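Local coordinates for protein ATP phosphoribosyltransferase regulatory subunit (Thermotoga maritima, PDB 1USY) that is probably required for the first step of histidine biosynthesis and may allow histidine to exert feedback control on ATP phosphoribosyltransferase activity, at residues K19-F24 / Q70-Y75; G123-E128 / I241-S246; I129-V134 / R202-S207; L153-N158 / L227-E232. One frame throughout, in Å; residues are numbered along the deposited sequence.

Contact 1. Residues K19-F24 / Q70-Y75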
loop_
_atom_site.group_PDB
_atom_site.type_symbol
_atom_site.label_atom_id
_atom_site.label_comp_id
_atom_site.label_asym_id
_atom_site.label_seq_id
_atom_site.Cartn_x
_atom_site.Cartn_y
_atom_site.Cartn_z
ATOM N N LYS B 19 34.368 -15.548 -22.249
ATOM C CA LYS B 19 35.196 -14.716 -21.437
ATOM C C LYS B 19 35.040 -15.145 -19.978
ATOM O O LYS B 19 35.589 -14.521 -19.081
ATOM C CB LYS B 19 34.806 -13.249 -21.648
ATOM C CG LYS B 19 35.097 -12.701 -23.059
ATOM C CD LYS B 19 36.535 -12.969 -23.519
ATOM C CE LYS B 19 37.045 -11.909 -24.525
ATOM N NZ LYS B 19 38.512 -12.110 -24.713
ATOM N N GLY B 20 34.302 -16.229 -19.744
ATOM C CA GLY B 20 34.127 -16.719 -18.400
ATOM C C GLY B 20 33.102 -15.972 -17.571
ATOM O O GLY B 20 33.130 -16.092 -16.354
ATOM N N PHE B 21 32.190 -15.217 -18.190
ATOM C CA PHE B 21 31.089 -14.659 -17.418
ATOM C C PHE B 21 30.012 -15.715 -17.268
ATOM O O PHE B 21 29.767 -16.507 -18.176
ATOM C CB PHE B 21 30.493 -13.412 -18.058
ATOM C CG PHE B 21 31.434 -12.270 -18.131
ATOM C CD1 PHE B 21 32.456 -12.246 -19.090
ATOM C CD2 PHE B 21 31.315 -11.222 -17.225
ATOM C CE1 PHE B 21 33.338 -11.190 -19.138
ATOM C CE2 PHE B 21 32.202 -10.171 -17.242
ATOM C CZ PHE B 21 33.205 -10.143 -18.210
ATOM N N SER B 22 29.354 -15.708 -16.123
ATOM C CA SER B 22 28.390 -16.723 -15.819
ATOM C C SER B 22 26.985 -16.066 -15.626
ATOM O O SER B 22 26.898 -14.892 -15.258
ATOM C CB SER B 22 28.926 -17.530 -14.627
ATOM O OG SER B 22 27.978 -17.594 -13.620
ATOM N N PRO B 23 25.895 -16.787 -15.890
ATOM C CA PRO B 23 24.580 -16.148 -15.950
ATOM C C PRO B 23 24.072 -15.750 -14.565
ATOM O O PRO B 23 24.379 -16.380 -13.560
ATOM C CB PRO B 23 23.691 -17.204 -16.616
ATOM C CG PRO B 23 24.525 -18.492 -16.677
ATOM C CD PRO B 23 25.816 -18.247 -16.060
ATOM N N PHE B 24 23.369 -14.638 -14.493
ATOM C CA PHE B 24 22.896 -14.142 -13.205
ATOM C C PHE B 24 21.451 -13.722 -13.400
ATOM O O PHE B 24 21.206 -12.669 -13.954
ATOM C CB PHE B 24 23.765 -12.965 -12.752
ATOM C CG PHE B 24 23.293 -12.318 -11.497
ATOM C CD1 PHE B 24 23.691 -12.802 -10.268
ATOM C CD2 PHE B 24 22.443 -11.219 -11.534
ATOM C CE1 PHE B 24 23.240 -12.198 -9.074
ATOM C CE2 PHE B 24 21.984 -10.614 -10.372
ATOM C CZ PHE B 24 22.389 -11.097 -9.138
ATOM N N GLN B 70 34.870 -13.719 -5.940
ATOM C CA GLN B 70 35.073 -13.155 -7.260
ATOM C C GLN B 70 33.838 -13.428 -8.129
ATOM O O GLN B 70 33.558 -14.557 -8.491
ATOM C CB GLN B 70 36.345 -13.733 -7.904
ATOM C CG GLN B 70 37.450 -14.131 -6.911
ATOM C CD GLN B 70 38.460 -13.008 -6.675
ATOM O OE1 GLN B 70 39.226 -12.666 -7.571
ATOM N NE2 GLN B 70 38.463 -12.443 -5.476
ATOM N N ILE B 71 33.093 -12.374 -8.422
ATOM C CA ILE B 71 31.895 -12.422 -9.254
ATOM C C ILE B 71 32.210 -11.976 -10.684
ATOM O O ILE B 71 32.745 -10.890 -10.879
ATOM C CB ILE B 71 30.829 -11.505 -8.620
ATOM C CG1 ILE B 71 29.835 -12.358 -7.852
ATOM C CG2 ILE B 71 30.108 -10.635 -9.658
ATOM C CD1 ILE B 71 30.161 -12.489 -6.400
ATOM N N LYS B 72 31.892 -12.831 -11.660
ATOM C CA LYS B 72 32.020 -12.523 -13.087
ATOM C C LYS B 72 30.743 -12.913 -13.786
ATOM O O LYS B 72 30.665 -14.020 -14.324
ATOM C CB LYS B 72 33.169 -13.295 -13.737
ATOM C CG LYS B 72 33.939 -12.478 -14.740
ATOM C CD LYS B 72 34.951 -13.279 -15.521
ATOM C CE LYS B 72 35.784 -12.331 -16.370
ATOM N NZ LYS B 72 36.759 -13.017 -17.277
ATOM N N VAL B 73 29.753 -12.017 -13.804
ATOM C CA VAL B 73 28.429 -12.389 -14.319
ATOM C C VAL B 73 27.971 -11.613 -15.534
ATOM O O VAL B 73 28.427 -10.498 -15.772
ATOM C CB VAL B 73 27.314 -12.243 -13.246
ATOM C CG1 VAL B 73 27.557 -13.208 -12.093
ATOM C CG2 VAL B 73 27.160 -10.777 -12.785
ATOM N N TRP B 74 27.067 -12.225 -16.298
ATOM C CA TRP B 74 26.283 -11.522 -17.310
ATOM C C TRP B 74 24.831 -11.664 -16.946
ATOM O O TRP B 74 24.431 -12.660 -16.330
ATOM C CB TRP B 74 26.545 -12.060 -18.728
ATOM C CG TRP B 74 26.001 -13.398 -18.966
ATOM C CD1 TRP B 74 26.634 -14.588 -18.763
ATOM C CD2 TRP B 74 24.708 -13.719 -19.463
ATOM N NE1 TRP B 74 25.813 -15.640 -19.105
ATOM C CE2 TRP B 74 24.619 -15.137 -19.535
ATOM C CE3 TRP B 74 23.603 -12.964 -19.856
ATOM C CZ2 TRP B 74 23.463 -15.803 -19.972
ATOM C CZ3 TRP B 74 22.450 -13.629 -20.272
ATOM C CH2 TRP B 74 22.384 -15.030 -20.325
ATOM N N TYR B 75 24.036 -10.669 -17.322
ATOM C CA TYR B 75 22.602 -10.709 -17.101
ATOM C C TYR B 75 21.829 -10.285 -18.352
ATOM O O TYR B 75 22.447 -9.815 -19.338
ATOM C CB TYR B 75 22.223 -9.855 -15.889
ATOM C CG TYR B 75 22.700 -8.435 -15.989
ATOM C CD1 TYR B 75 21.973 -7.484 -16.706
ATOM C CD2 TYR B 75 23.896 -8.034 -15.387
ATOM C CE1 TYR B 75 22.417 -6.182 -16.819
ATOM C CE2 TYR B 75 24.344 -6.713 -15.490
ATOM C CZ TYR B 75 23.587 -5.802 -16.211
ATOM O OH TYR B 75 23.988 -4.492 -16.329
#
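Ser-22 and Pro-23 form the short parallel edge strand of the large class II synthetase-like sheet, in register with Val-73 and Trp-74 of strand 71-83. Backbone bonds zip the two together: Ser-22 N donates a hydrogen bond to Lys-72 O at 2.8 Å, and Ser-22 O receives Trp-74 N at 2.9 Å. A weak bond from Phe-24 N to Trp-74 O prolongs the ladder by one step.

Side chains close over it. The aliphatic part of Lys-72 crosses the Phe-21 ring at about a right angle, with CG over one face, 4.0 Å from the ring centroid. Extended beyond CG, the same lysine carries NZ to Lys-19 O at 2.6 Å, almost in line with the C=O bond (176°); its charge is also met by Glu-108 of helix 103-120. On the face of the sheet shared by Pro-23 and Trp-74, the indole has its CG between the backbone N and the carbonyl carbon (chi1 71°), which turns the ring over the edge strand: Pro-23 CA lies 3.7 Å from the centroid of the five-membered ring, over its face. Val-73, beside Ser-22 on the other face, sets its CB 3.7 Å from Phe-24 CB.

Phe-6 of the second subunit meets the Trp-74 ring edge-to-face, and Leu-4 of that subunit packs on Pro-23, so the pairing lies at a subunit interface. A proline-bearing edge strand at a dimer contact, parallel to strand 71-83, which with strand 86-98 probably corresponds to motif 2, is consistent with motif 1 of class II aminoacyl-tRNA synthetases.

Contact 2. Residues G123-E128 / I241-S246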
loop_
_atom_site.group_PDB
_atom_site.type_symbol
_atom_site.label_atom_id
_atom_site.label_comp_id
_atom_site.label_asym_id
_atom_site.label_seq_id
_atom_site.Cartn_x
_atom_site.Cartn_y
_atom_site.Cartn_z
ATOM N N GLY B 123 23.386 1.079 -36.840
ATOM C CA GLY B 123 23.953 2.351 -37.234
ATOM C C GLY B 123 25.408 2.298 -37.013
ATOM O O GLY B 123 25.851 1.446 -36.260
ATOM N N PRO B 124 26.150 3.175 -37.672
ATOM C CA PRO B 124 27.552 3.384 -37.324
ATOM C C PRO B 124 27.533 3.834 -35.856
ATOM O O PRO B 124 26.883 4.844 -35.550
ATOM C CB PRO B 124 27.996 4.510 -38.266
ATOM C CG PRO B 124 27.017 4.508 -39.342
ATOM C CD PRO B 124 25.701 4.036 -38.762
ATOM N N VAL B 125 28.173 3.068 -34.965
ATOM C CA VAL B 125 28.089 3.378 -33.553
ATOM C C VAL B 125 29.251 4.244 -33.105
ATOM O O VAL B 125 30.324 4.209 -33.711
ATOM C CB VAL B 125 27.859 2.089 -32.638
ATOM C CG1 VAL B 125 26.806 1.153 -33.244
ATOM C CG2 VAL B 125 29.144 1.317 -32.350
ATOM N N ILE B 126 29.009 5.051 -32.063
ATOM C CA ILE B 126 30.024 5.876 -31.418
ATOM C C ILE B 126 30.237 5.387 -29.975
ATOM O O ILE B 126 29.293 5.264 -29.212
ATOM C CB ILE B 126 29.590 7.375 -31.453
ATOM C CG1 ILE B 126 29.521 7.899 -32.875
ATOM C CG2 ILE B 126 30.527 8.269 -30.658
ATOM C CD1 ILE B 126 28.722 9.251 -33.031
ATOM N N VAL B 127 31.477 5.077 -29.627
ATOM C CA VAL B 127 31.888 4.768 -28.245
ATOM C C VAL B 127 32.583 5.983 -27.638
ATOM O O VAL B 127 33.671 6.411 -28.084
ATOM C CB VAL B 127 32.853 3.558 -28.179
ATOM C CG1 VAL B 127 33.261 3.287 -26.719
ATOM C CG2 VAL B 127 32.195 2.284 -28.831
ATOM N N GLU B 128 31.925 6.586 -26.665
ATOM C CA GLU B 128 32.447 7.797 -26.083
ATOM C C GLU B 128 33.101 7.416 -24.745
ATOM O O GLU B 128 32.469 6.832 -23.881
ATOM C CB GLU B 128 31.315 8.807 -25.938
ATOM C CG GLU B 128 31.691 10.015 -25.126
ATOM C CD GLU B 128 30.532 10.937 -24.839
ATOM O OE1 GLU B 128 29.762 10.715 -23.874
ATOM O OE2 GLU B 128 30.390 11.901 -25.594
ATOM N N ILE B 241 27.592 4.523 -25.282
ATOM C CA ILE B 241 27.560 4.120 -26.711
ATOM C C ILE B 241 26.309 4.657 -27.381
ATOM O O ILE B 241 25.190 4.517 -26.825
ATOM C CB ILE B 241 27.657 2.586 -26.904
ATOM C CG1 ILE B 241 28.874 2.006 -26.221
ATOM C CG2 ILE B 241 27.822 2.238 -28.353
ATOM C CD1 ILE B 241 29.095 0.535 -26.585
ATOM N N TYR B 242 26.502 5.305 -28.535
ATOM C CA TYR B 242 25.384 5.874 -29.288
ATOM C C TYR B 242 25.241 5.202 -30.672
ATOM O O TYR B 242 26.238 4.855 -31.361
ATOM C CB TYR B 242 25.489 7.400 -29.430
ATOM C CG TYR B 242 25.783 8.155 -28.153
ATOM C CD1 TYR B 242 27.081 8.193 -27.628
ATOM C CD2 TYR B 242 24.781 8.832 -27.456
ATOM C CE1 TYR B 242 27.368 8.876 -26.489
ATOM C CE2 TYR B 242 25.089 9.531 -26.241
ATOM C CZ TYR B 242 26.383 9.530 -25.774
ATOM O OH TYR B 242 26.760 10.188 -24.593
ATOM N N ASP B 243 23.997 5.001 -31.075
ATOM C CA ASP B 243 23.749 4.547 -32.435
ATOM C C ASP B 243 23.328 5.764 -33.259
ATOM O O ASP B 243 22.360 6.385 -32.923
ATOM C CB ASP B 243 22.685 3.458 -32.460
ATOM C CG ASP B 243 22.265 3.081 -33.867
ATOM O OD1 ASP B 243 23.153 2.950 -34.757
ATOM O OD2 ASP B 243 21.061 2.884 -34.181
ATOM N N THR B 244 24.078 6.104 -34.312
ATOM C CA THR B 244 23.730 7.237 -35.141
ATOM C C THR B 244 22.458 6.923 -35.930
ATOM O O THR B 244 21.747 7.826 -36.315
ATOM C CB THR B 244 24.910 7.708 -36.084
ATOM O OG1 THR B 244 25.352 6.645 -36.948
ATOM C CG2 THR B 244 26.129 8.013 -35.294
ATOM N N SER B 245 22.165 5.644 -36.137
ATOM C CA SER B 245 20.953 5.213 -36.875
ATOM C C SER B 245 19.623 5.471 -36.145
ATOM O O SER B 245 18.793 6.249 -36.604
ATOM C CB SER B 245 21.053 3.732 -37.218
ATOM O OG SER B 245 20.253 3.409 -38.311
ATOM N N SER B 246 19.420 4.783 -35.034
ATOM C CA SER B 246 18.317 5.059 -34.123
ATOM C C SER B 246 18.400 6.454 -33.488
ATOM O O SER B 246 17.476 6.853 -32.802
ATOM C CB SER B 246 18.384 4.075 -32.962
ATOM O OG SER B 246 17.881 2.829 -33.344
#
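Ile-241 opens the antiparallel pairing, sitting in a non-hydrogen-bonded pair with Val-127; its CD1 lies 4.2 Å from Val-127 CG2 on the face turned to helix 103-120. Tyr-242 follows in a hydrogen-bonded pair with Ile-126, each amide reaching the other residue's carbonyl: Tyr-242 N to Ile-126 O and Ile-126 N to Tyr-242 O, both 2.9 Å. With CG anti to the carbonyl carbon (chi1 -48°), the phenol leans along the strand until its ring edge meets Glu-128 CB and its OH donates to Glu-128 OE1 at 3.1 Å, from above the carboxylate plane. The stronger partner of Glu-128 is a basic side chain on the chain of another protein, and Arg-187 forms a further salt bridge. A phenylalanine in place of Tyr-242 would probably keep the edge contact but cost Glu-128 OE1 this hydroxyl donor. Asp-243 pairs with Val-125, and its OD2 accepts Ser-246 N at 2.7 Å. Thr-244 then grips Pro-124 O with OG1, 2.7 Å away on a lone pair, while its CG2 touches Ile-126 CD1 across 3.7 Å. An antiparallel ladder ending in an Asx motif leads here into the turn of the hairpin formed by strands 237-243 and 248-257.

Contact 3. Residues I129-V134 / R202-S207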
loop_
_atom_site.group_PDB
_atom_site.type_symbol
_atom_site.label_atom_id
_atom_site.label_comp_id
_atom_site.label_asym_id
_atom_site.label_seq_id
_atom_site.Cartn_x
_atom_site.Cartn_y
_atom_site.Cartn_z
ATOM N N ILE B 129 34.383 7.690 -24.600
ATOM C CA ILE B 129 35.122 7.291 -23.389
ATOM C C ILE B 129 35.381 8.490 -22.491
ATOM O O ILE B 129 35.603 9.610 -22.944
ATOM C CB ILE B 129 36.488 6.639 -23.722
ATOM C CG1 ILE B 129 36.353 5.445 -24.682
ATOM C CG2 ILE B 129 37.237 6.257 -22.420
ATOM C CD1 ILE B 129 36.108 4.108 -23.968
ATOM N N GLY B 130 35.364 8.245 -21.202
ATOM C CA GLY B 130 35.553 9.302 -20.237
ATOM C C GLY B 130 36.357 8.728 -19.087
ATOM O O GLY B 130 36.640 7.528 -19.032
ATOM N N HIS B 131 36.713 9.594 -18.158
ATOM C CA HIS B 131 37.410 9.158 -16.989
ATOM C C HIS B 131 37.124 10.098 -15.870
ATOM O O HIS B 131 37.246 11.312 -15.988
ATOM C CB HIS B 131 38.898 9.129 -17.239
ATOM C CG HIS B 131 39.655 8.293 -16.266
ATOM N ND1 HIS B 131 40.145 7.051 -16.594
ATOM C CD2 HIS B 131 40.024 8.525 -14.988
ATOM C CE1 HIS B 131 40.811 6.558 -15.562
ATOM N NE2 HIS B 131 40.737 7.426 -14.568
ATOM N N THR B 132 36.765 9.502 -14.761
ATOM C CA THR B 132 36.254 10.224 -13.633
ATOM C C THR B 132 37.406 10.870 -12.847
ATOM O O THR B 132 37.186 11.789 -12.062
ATOM C CB THR B 132 35.490 9.195 -12.824
ATOM O OG1 THR B 132 34.425 9.808 -12.107
ATOM C CG2 THR B 132 36.349 8.568 -11.791
ATOM N N GLY B 133 38.642 10.416 -13.089
ATOM C CA GLY B 133 39.816 10.911 -12.376
ATOM C C GLY B 133 40.285 12.288 -12.831
ATOM O O GLY B 133 41.271 12.805 -12.346
ATOM N N VAL B 134 39.553 12.900 -13.750
ATOM C CA VAL B 134 39.898 14.229 -14.246
ATOM C C VAL B 134 39.464 15.379 -13.303
ATOM O O VAL B 134 40.075 16.445 -13.286
ATOM C CB VAL B 134 39.353 14.439 -15.704
ATOM C CG1 VAL B 134 37.861 14.198 -15.792
ATOM C CG2 VAL B 134 39.658 15.823 -16.210
ATOM N N ARG B 202 45.516 9.583 -18.170
ATOM C CA ARG B 202 45.967 9.544 -19.564
ATOM C C ARG B 202 46.355 8.132 -20.072
ATOM O O ARG B 202 45.976 7.763 -21.182
ATOM C CB ARG B 202 47.109 10.547 -19.773
ATOM C CG ARG B 202 47.415 10.905 -21.249
ATOM C CD ARG B 202 48.862 11.369 -21.471
ATOM N NE ARG B 202 49.246 12.423 -20.523
ATOM C CZ ARG B 202 48.823 13.688 -20.610
ATOM N NH1 ARG B 202 48.017 14.065 -21.595
ATOM N NH2 ARG B 202 49.195 14.585 -19.710
ATOM N N GLU B 203 47.080 7.348 -19.272
ATOM C CA GLU B 203 47.410 5.959 -19.631
ATOM C C GLU B 203 46.163 5.091 -19.815
ATOM O O GLU B 203 46.080 4.258 -20.737
ATOM C CB GLU B 203 48.303 5.302 -18.581
ATOM C CG GLU B 203 49.273 6.225 -17.888
ATOM C CD GLU B 203 50.343 6.739 -18.830
ATOM O OE1 GLU B 203 50.250 7.924 -19.236
ATOM O OE2 GLU B 203 51.279 5.962 -19.166
ATOM N N ASP B 204 45.209 5.277 -18.913
ATOM C CA ASP B 204 43.924 4.595 -18.998
ATOM C C ASP B 204 43.132 4.961 -20.258
ATOM O O ASP B 204 42.690 4.072 -20.985
ATOM C CB ASP B 204 43.101 4.869 -17.747
ATOM C CG ASP B 204 43.504 3.976 -16.615
ATOM O OD1 ASP B 204 42.998 4.159 -15.487
ATOM O OD2 ASP B 204 44.339 3.062 -16.777
ATOM N N LEU B 205 42.953 6.255 -20.510
ATOM C CA LEU B 205 42.290 6.690 -21.743
ATOM C C LEU B 205 43.023 6.149 -23.014
ATOM O O LEU B 205 42.386 5.621 -23.911
ATOM C CB LEU B 205 42.161 8.220 -21.783
ATOM C CG LEU B 205 41.118 8.774 -20.821
ATOM C CD1 LEU B 205 41.302 10.251 -20.575
ATOM C CD2 LEU B 205 39.732 8.519 -21.370
ATOM N N LEU B 206 44.356 6.241 -23.034
ATOM C CA LEU B 206 45.166 5.863 -24.179
ATOM C C LEU B 206 45.074 4.381 -24.485
ATOM O O LEU B 206 45.092 3.966 -25.639
ATOM C CB LEU B 206 46.642 6.207 -23.932
ATOM C CG LEU B 206 47.319 7.519 -24.363
ATOM C CD1 LEU B 206 48.843 7.454 -24.055
ATOM C CD2 LEU B 206 47.116 7.827 -25.836
ATOM N N SER B 207 45.000 3.572 -23.445
ATOM C CA SER B 207 45.008 2.125 -23.637
ATOM C C SER B 207 43.606 1.662 -24.060
ATOM O O SER B 207 43.462 0.739 -24.874
ATOM C CB SER B 207 45.509 1.418 -22.371
ATOM O OG SER B 207 45.031 0.077 -22.322
#
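Ile-129 and Leu-205 make the apolar heart of this contact, CG2 of the isoleucine lying 3.5 Å from CD2 of the leucine as the two side chains slide past each other in opposite directions. Next to them, His-131 has its CG anti to the backbone N (chi1 -161°), which extends the imidazole toward the helix. Its CE1 corner comes 3.2 Å from Asp-204 OD1, the oxygen lying near the ring plane at the edge, with ring and carboxylate planes 35° apart. His-131 NE2 stays 4.1 Å from that oxygen, so the pair meets through the carbon corner. Cut back to an alanine, His-131 would probably leave a gap against Asp-204, whose carboxylate would lose the ring edge it lies against.

Farther out, Leu-237 of the adjoining strand touches both His-131 and Asp-204, Val-201 packs on the imidazole, and Leu-212, about two turns further along helix 199-215, packs on Ile-129. Leu-192 and Leu-197 back Leu-205 from a loop. The backbone of Ile-129 is held by Glu-222 and Asp-224, that of Gly-130 by Ile-238. Residues 202-207 run nearly antiparallel to strand residues 129-131 (166°, closest axis approach 9.0 Å), and their helix leads into the neighbouring parallel strand 220-223, the geometry of a beta-alpha-beta crossover, with several further helices inserted in the connection.

Contact 4. Residues L153-N158 / L227-E232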
loop_
_atom_site.group_PDB
_atom_site.type_symbol
_atom_site.label_atom_id
_atom_site.label_comp_id
_atom_site.label_asym_id
_atom_site.label_seq_id
_atom_site.Cartn_x
_atom_site.Cartn_y
_atom_site.Cartn_z
ATOM N N LEU B 153 28.054 22.986 -14.688
ATOM C CA LEU B 153 28.393 23.648 -15.924
ATOM C C LEU B 153 29.193 22.754 -16.910
ATOM O O LEU B 153 28.871 22.735 -18.084
ATOM C CB LEU B 153 29.142 24.942 -15.629
ATOM C CG LEU B 153 28.362 25.967 -14.783
ATOM C CD1 LEU B 153 29.241 27.171 -14.398
ATOM C CD2 LEU B 153 27.027 26.415 -15.420
ATOM N N ILE B 154 30.198 22.015 -16.418
ATOM C CA ILE B 154 30.937 21.037 -17.204
ATOM C C ILE B 154 29.915 20.077 -17.825
ATOM O O ILE B 154 29.930 19.769 -19.045
ATOM C CB ILE B 154 31.889 20.166 -16.295
ATOM C CG1 ILE B 154 32.782 20.990 -15.333
ATOM C CG2 ILE B 154 32.670 19.185 -17.117
ATOM C CD1 ILE B 154 34.100 21.461 -15.853
ATOM N N ASP B 155 29.071 19.567 -16.945
ATOM C CA ASP B 155 28.119 18.515 -17.251
ATOM C C ASP B 155 27.192 18.961 -18.375
ATOM O O ASP B 155 26.743 18.195 -19.205
ATOM C CB ASP B 155 27.255 18.339 -16.011
ATOM C CG ASP B 155 26.615 16.989 -15.935
ATOM O OD1 ASP B 155 26.730 16.169 -16.904
ATOM O OD2 ASP B 155 25.959 16.692 -14.906
ATOM N N THR B 156 26.950 20.251 -18.360
ATOM C CA THR B 156 25.982 20.894 -19.174
ATOM C C THR B 156 26.676 21.586 -20.364
ATOM O O THR B 156 26.007 22.143 -21.262
ATOM C CB THR B 156 25.277 21.792 -18.211
ATOM O OG1 THR B 156 23.949 21.286 -18.021
ATOM C CG2 THR B 156 25.180 23.175 -18.670
ATOM N N LYS B 157 28.011 21.469 -20.390
ATOM C CA LYS B 157 28.865 22.108 -21.387
ATOM C C LYS B 157 28.526 23.595 -21.548
ATOM O O LYS B 157 28.737 24.184 -22.625
ATOM C CB LYS B 157 28.786 21.413 -22.752
ATOM C CG LYS B 157 28.845 19.924 -22.719
ATOM C CD LYS B 157 29.136 19.331 -24.104
ATOM C CE LYS B 157 29.924 18.013 -23.962
ATOM N NZ LYS B 157 29.990 17.128 -25.162
ATOM N N ASN B 158 27.979 24.179 -20.485
ATOM C CA ASN B 158 27.755 25.607 -20.388
ATOM C C ASN B 158 29.053 26.431 -20.441
ATOM O O ASN B 158 29.481 27.079 -19.488
ATOM C CB ASN B 158 26.952 25.927 -19.145
ATOM C CG ASN B 158 26.141 27.191 -19.294
ATOM O OD1 ASN B 158 25.057 27.316 -18.729
ATOM N ND2 ASN B 158 26.656 28.139 -20.052
ATOM N N LEU B 227 30.447 15.371 -18.361
ATOM C CA LEU B 227 29.538 14.477 -17.585
ATOM C C LEU B 227 30.212 14.092 -16.249
ATOM O O LEU B 227 30.689 12.958 -16.035
ATOM C CB LEU B 227 29.004 13.229 -18.429
ATOM C CG LEU B 227 29.867 11.994 -18.871
ATOM C CD1 LEU B 227 29.307 11.412 -20.189
ATOM C CD2 LEU B 227 31.354 12.224 -19.146
ATOM N N ALA B 228 30.170 15.137 -15.433
ATOM C CA ALA B 228 30.673 15.184 -14.079
ATOM C C ALA B 228 29.736 14.414 -13.124
ATOM O O ALA B 228 30.143 13.971 -12.049
ATOM C CB ALA B 228 30.746 16.646 -13.611
ATOM N N ARG B 229 28.458 14.248 -13.512
ATOM C CA ARG B 229 27.485 13.526 -12.629
ATOM C C ARG B 229 27.840 12.049 -12.512
ATOM O O ARG B 229 27.376 11.363 -11.586
ATOM C CB ARG B 229 26.027 13.593 -13.129
ATOM C CG ARG B 229 25.885 13.777 -14.627
ATOM C CD ARG B 229 25.651 12.473 -15.380
ATOM N NE ARG B 229 25.685 12.680 -16.821
ATOM C CZ ARG B 229 24.928 13.584 -17.451
ATOM N NH1 ARG B 229 24.063 14.358 -16.769
ATOM N NH2 ARG B 229 24.970 13.798 -18.769
ATOM N N THR B 230 28.709 11.473 -13.347
ATOM C CA THR B 230 29.234 10.133 -13.129
ATOM C C THR B 230 30.203 10.082 -11.926
ATOM O O THR B 230 30.708 9.006 -11.584
ATOM C CB THR B 230 29.983 9.682 -14.351
ATOM O OG1 THR B 230 30.908 10.717 -14.688
ATOM C CG2 THR B 230 29.062 9.585 -15.564
ATOM N N ILE B 231 30.462 11.236 -11.299
ATOM C CA ILE B 231 31.454 11.354 -10.213
ATOM C C ILE B 231 31.050 10.604 -8.946
ATOM O O ILE B 231 31.826 9.820 -8.392
ATOM C CB ILE B 231 31.765 12.849 -9.902
ATOM C CG1 ILE B 231 33.218 13.168 -10.234
ATOM C CG2 ILE B 231 31.440 13.211 -8.447
ATOM C CD1 ILE B 231 33.911 14.078 -9.187
ATOM N N GLU B 232 29.826 10.833 -8.504
ATOM C CA GLU B 232 29.360 10.259 -7.254
ATOM C C GLU B 232 28.869 8.818 -7.456
ATOM O O GLU B 232 28.231 8.250 -6.569
ATOM C CB GLU B 232 28.272 11.155 -6.631
ATOM C CG GLU B 232 27.838 12.341 -7.504
ATOM C CD GLU B 232 26.614 12.043 -8.372
ATOM O OE1 GLU B 232 26.092 12.976 -9.036
ATOM O OE2 GLU B 232 26.162 10.870 -8.394
#
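Asp-155, in the last turn of helix 147-156, reaches across to Leu-227 and Arg-229, and the closely packed part gathers round its carboxylate. A chi1 of -157° sets CG opposite the backbone N and brings OD1 to 3.3 Å from Leu-227 CA. The same oxygen sits over the centre of the Arg-229 guanidinium, 3.1 Å above its plane and 3.2 Å from NH1. Carboxylate and guanidinium planes stand 67° apart and no N-H points at the oxygen, so the salt bridge works by charge alone. The arginine chain, bent at chi2, folds back so that its CG lies beside OD2. On the buried flank, Ile-154 starts toward the loop but its end leads away, against Val-176 and Thr-226, while Ala-228 rests on Tyr-135.

The helix closes in a Schellman motif: Lys-157 takes a positive phi (49°), and Asn-158 N bonds back to Leu-153 O at 2.9 Å. This end borders the histidine pocket, to which Lys-157 belongs and where Leu-153 touches the ligand; a salt bridge ties Lys-157 NZ to Asp-224.

The outer side is looser. Arg-229 is largely exposed, though a polar side chain of another protein's chain packs on it; Ile-231 and Glu-232 are exposed too, Ile-231 still touching Tyr-135. The loop holds its own curve there, Thr-230 OG1 donating to Leu-227 O at 2.6 Å and Ile-231 N bonding to Ala-228 O.

In the fold
Contact 1 closes before the others open and lies at one edge of the large mixed sheet, about 26 Å from contact 2 and 31 Å from contact 4, centre to centre, on the opposite side of the chain's centre from contact 4. Contacts 2 and 3 share strand 125-131: the first pairs it with strand 237-243, the second packs its continuation under helix 199-215. Contacts 3 and 4 both nest within the loop that contact 2 closes, their segments alternating along the chain. Contact 4 touches both others and borders the histidine pocket. Contact 1 meets a second copy of this protein, contacts 2 and 4 the chain of another protein, so the pocket probably lies close to that interface.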